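Local atomic coordinates of ABC sugar transporter, periplasmic sugar binding protein (PDB entry 3ROT), a protein that probably binds a sugar in the periplasm as the solute-binding component of an ABC transporter. Residues A[6-11]-A[36-41]. Sequence-based numbering, arbitrary orientation.
Sequences YYLITH and LQILAP
Tyr-7 and Leu-39 meet on one face of two parallel strands, with CD1 of the Tyr-7 ring 4.0 Å from CD1 of Leu-39. The Gln-37 chain runs alongside the same ring. Gln-37 CB lies 3.8 Å from Tyr-7 CD1. The Tyr-7 ring stands beside its own backbone N (chi1 -74°), which turns the CD1 side of the ring obliquely toward both neighbours. Ile-9 continues this face, with CG1 4.2 Å from Leu-39 CB. On the other face, Leu-8 CB packs against Ile-38 CG1 at 4.2 Å.

Four backbone hydrogen bonds join the segments. Gln-37 N donates to Tyr-6 O and Leu-39 N to Leu-8 O. In return, Leu-8 N donates to Gln-37 O at 3.0 Å and Thr-10 N to Leu-39 O. The last continues the pairing into the loop, where Thr-10 OG1 lies 3.2 Å from Ala-40 CB and bonds to Gly-12 O.

Helix 47-59 covers the Tyr-7, Ile-9 and Leu-39 face. Helix 16-32, the crossover of this beta-alpha-beta unit, covers Leu-8, Leu-36 and Ile-38. Beyond the strand, His-11 bonds to Thr-68 through ND1 and through NE2 to a glycerol, probably from the crystallisation liquor.

Alternating backbone donors and acceptors fix the register of edge strand 35-39 on strand 5-9, while largely apolar contacts line both faces. The pairing ends where His-11 meets Trp-18, His-142 and the glycerol, consistent with a place at the presumed sugar-binding cleft.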
ATOM      1  N   TYR A   6     -20.488   0.597  18.435  1.00 33.32           N
ATOM      2  CA  TYR A   6     -19.242   1.321  18.651  1.00 32.23           C
ATOM      3  C   TYR A   6     -18.586   1.670  17.320  1.00 30.94           C
ATOM      4  O   TYR A   6     -18.795   0.990  16.314  1.00 28.52           O
ATOM      5  CB  TYR A   6     -18.276   0.483  19.497  1.00 31.41           C
ATOM      6  CG  TYR A   6     -18.751   0.260  20.914  1.00 33.21           C
ATOM      7  CD1 TYR A   6     -18.497   1.201  21.919  1.00 31.77           C
ATOM      8  CD2 TYR A   6     -19.494  -0.874  21.244  1.00 32.88           C
ATOM      9  CE1 TYR A   6     -18.973   1.012  23.212  1.00 32.34           C
ATOM     10  CE2 TYR A   6     -19.974  -1.066  22.528  1.00 31.90           C
ATOM     11  CZ  TYR A   6     -19.713  -0.124  23.508  1.00 32.21           C
ATOM     12  OH  TYR A   6     -20.202  -0.316  24.784  1.00 31.38           O
ATOM     13  N   TYR A   7     -17.786   2.732  17.328  1.00 27.75           N
ATOM     14  CA  TYR A   7     -17.090   3.186  16.126  1.00 28.38           C
ATOM     15  C   TYR A   7     -15.591   3.344  16.358  1.00 27.02           C
ATOM     16  O   TYR A   7     -15.161   3.774  17.430  1.00 24.84           O
ATOM     17  CB  TYR A   7     -17.628   4.545  15.669  1.00 29.63           C
ATOM     18  CG  TYR A   7     -18.991   4.521  15.011  1.00 34.76           C
ATOM     19  CD1 TYR A   7     -19.132   4.186  13.666  1.00 36.33           C
ATOM     20  CD2 TYR A   7     -20.132   4.871  15.726  1.00 33.89           C
ATOM     21  CE1 TYR A   7     -20.380   4.208  13.048  1.00 38.63           C
ATOM     22  CE2 TYR A   7     -21.388   4.893  15.117  1.00 37.62           C
ATOM     23  CZ  TYR A   7     -21.500   4.565  13.780  1.00 37.56           C
ATOM     24  OH  TYR A   7     -22.731   4.615  13.167  1.00 41.51           O
ATOM     25  N   LEU A   8     -14.810   2.984  15.348  1.00 25.10           N
ATOM     26  CA  LEU A   8     -13.362   3.152  15.385  1.00 25.59           C
ATOM     27  C   LEU A   8     -13.091   3.992  14.144  1.00 26.05           C
ATOM     28  O   LEU A   8     -13.261   3.531  13.018  1.00 27.51           O
ATOM     29  CB  LEU A   8     -12.624   1.806  15.306  1.00 25.06           C
ATOM     30  CG  LEU A   8     -11.101   1.876  15.084  1.00 26.80           C
ATOM     31  CD1 LEU A   8     -10.461   2.877  16.047  1.00 22.81           C
ATOM     32  CD2 LEU A   8     -10.484   0.490  15.270  1.00 27.80           C
ATOM     33  N   ILE A   9     -12.693   5.238  14.351  1.00 25.86           N
ATOM     34  CA  ILE A   9     -12.454   6.136  13.239  1.00 25.33           C
ATOM     35  C   ILE A   9     -10.991   6.554  13.152  1.00 26.99           C
ATOM     36  O   ILE A   9     -10.385   6.930  14.154  1.00 27.25           O
ATOM     37  CB  ILE A   9     -13.381   7.368  13.378  1.00 27.32           C
ATOM     38  CG1 ILE A   9     -14.824   6.879  13.588  1.00 27.42           C
ATOM     39  CG2 ILE A   9     -13.277   8.249  12.138  1.00 26.07           C
ATOM     40  CD1 ILE A   9     -15.875   7.958  13.811  1.00 26.80           C
ATOM     41  N   THR A  10     -10.415   6.465  11.953  1.00 25.89           N
ATOM     42  CA  THR A  10      -9.023   6.844  11.749  1.00 26.46           C
ATOM     43  C   THR A  10      -8.860   7.729  10.522  1.00 25.37           C
ATOM     44  O   THR A  10      -9.808   7.962   9.780  1.00 27.28           O
ATOM     45  CB  THR A  10      -8.098   5.603  11.595  1.00 26.81           C
ATOM     46  OG1 THR A  10      -8.428   4.897  10.393  1.00 29.80           O
ATOM     47  CG2 THR A  10      -8.256   4.673  12.799  1.00 26.10           C
ATOM     48  N   HIS A  11      -7.648   8.229  10.327  1.00 25.96           N
ATOM     49  CA  HIS A  11      -7.353   9.103   9.200  1.00 27.94           C
ATOM     50  C   HIS A  11      -6.704   8.355   8.037  1.00 27.40           C
ATOM     51  O   HIS A  11      -6.363   8.954   7.025  1.00 28.95           O
ATOM     52  CB  HIS A  11      -6.434  10.247   9.652  1.00 26.56           C
ATOM     53  CG  HIS A  11      -5.207   9.781  10.372  1.00 26.17           C
ATOM     54  ND1 HIS A  11      -5.176   9.575  11.737  1.00 24.32           N
ATOM     55  CD2 HIS A  11      -3.980   9.438   9.911  1.00 24.34           C
ATOM     56  CE1 HIS A  11      -3.982   9.126  12.084  1.00 22.62           C
ATOM     57  NE2 HIS A  11      -3.238   9.032  10.995  1.00 25.95           N
ATOM     58  N   LEU A  36     -19.213  -3.251  15.998  1.00 34.90           N
ATOM     59  CA  LEU A  36     -18.180  -2.277  15.723  1.00 35.24           C
ATOM     60  C   LEU A  36     -18.071  -1.948  14.250  1.00 34.01           C
ATOM     61  O   LEU A  36     -17.888  -2.834  13.415  1.00 33.61           O
ATOM     62  CB  LEU A  36     -16.831  -2.795  16.237  1.00 37.75           C
ATOM     63  CG  LEU A  36     -15.539  -2.108  15.779  1.00 40.47           C
ATOM     64  CD1 LEU A  36     -14.422  -2.397  16.747  1.00 42.09           C
ATOM     65  CD2 LEU A  36     -15.160  -2.602  14.399  1.00 44.27           C
ATOM     66  N   GLN A  37     -18.190  -0.665  13.938  1.00 31.84           N
ATOM     67  CA  GLN A  37     -18.050  -0.212  12.566  1.00 33.25           C
ATOM     68  C   GLN A  37     -16.735   0.571  12.495  1.00 32.93           C
ATOM     69  O   GLN A  37     -16.426   1.359  13.389  1.00 30.44           O
ATOM     70  CB  GLN A  37     -19.224   0.688  12.172  1.00 36.31           C
ATOM     71  CG  GLN A  37     -19.207   1.090  10.706  1.00 40.59           C
ATOM     72  CD  GLN A  37     -20.523   1.689  10.232  1.00 44.78           C
ATOM     73  OE1 GLN A  37     -20.632   2.136   9.086  1.00 47.53           O
ATOM     74  NE2 GLN A  37     -21.528   1.699  11.105  1.00 46.44           N
ATOM     75  N   ILE A  38     -15.960   0.338  11.441  1.00 31.69           N
ATOM     76  CA  ILE A  38     -14.686   1.023  11.263  1.00 31.57           C
ATOM     77  C   ILE A  38     -14.799   1.984  10.087  1.00 31.52           C
ATOM     78  O   ILE A  38     -15.177   1.588   8.984  1.00 31.57           O
ATOM     79  CB  ILE A  38     -13.540   0.006  10.998  1.00 32.63           C
ATOM     80  CG1 ILE A  38     -13.411  -0.947  12.193  1.00 30.78           C
ATOM     81  CG2 ILE A  38     -12.216   0.742  10.756  1.00 30.52           C
ATOM     82  CD1 ILE A  38     -12.281  -1.924  12.077  1.00 27.58           C
ATOM     83  N   LEU A  39     -14.479   3.250  10.339  1.00 31.85           N
ATOM     84  CA  LEU A  39     -14.539   4.295   9.322  1.00 32.20           C
ATOM     85  C   LEU A  39     -13.157   4.898   9.107  1.00 33.08           C
ATOM     86  O   LEU A  39     -12.526   5.381  10.050  1.00 31.79           O
ATOM     87  CB  LEU A  39     -15.518   5.395   9.749  1.00 31.72           C
ATOM     88  CG  LEU A  39     -16.973   4.967   9.984  1.00 33.39           C
ATOM     89  CD1 LEU A  39     -17.787   6.174  10.432  1.00 34.19           C
ATOM     90  CD2 LEU A  39     -17.554   4.371   8.699  1.00 32.63           C
ATOM     91  N   ALA A  40     -12.691   4.866   7.864  1.00 34.07           N
ATOM     92  CA  ALA A  40     -11.381   5.404   7.521  1.00 36.64           C
ATOM     93  C   ALA A  40     -11.334   5.750   6.031  1.00 38.42           C
ATOM     94  O   ALA A  40     -11.787   4.964   5.194  1.00 39.66           O
ATOM     95  CB  ALA A  40     -10.293   4.378   7.859  1.00 36.07           C
ATOM     96  N   PRO A  41     -10.787   6.930   5.684  1.00 40.01           N
ATOM     97  CA  PRO A  41     -10.686   7.375   4.288  1.00 40.91           C
ATOM     98  C   PRO A  41      -9.961   6.344   3.429  1.00 42.79           C
ATOM     99  O   PRO A  41      -9.023   5.698   3.887  1.00 41.60           O
ATOM    100  CB  PRO A  41      -9.913   8.683   4.398  1.00 40.29           C
ATOM    101  CG  PRO A  41     -10.305   9.187   5.749  1.00 40.79           C
ATOM    102  CD  PRO A  41     -10.210   7.939   6.587  1.00 39.61           C
TER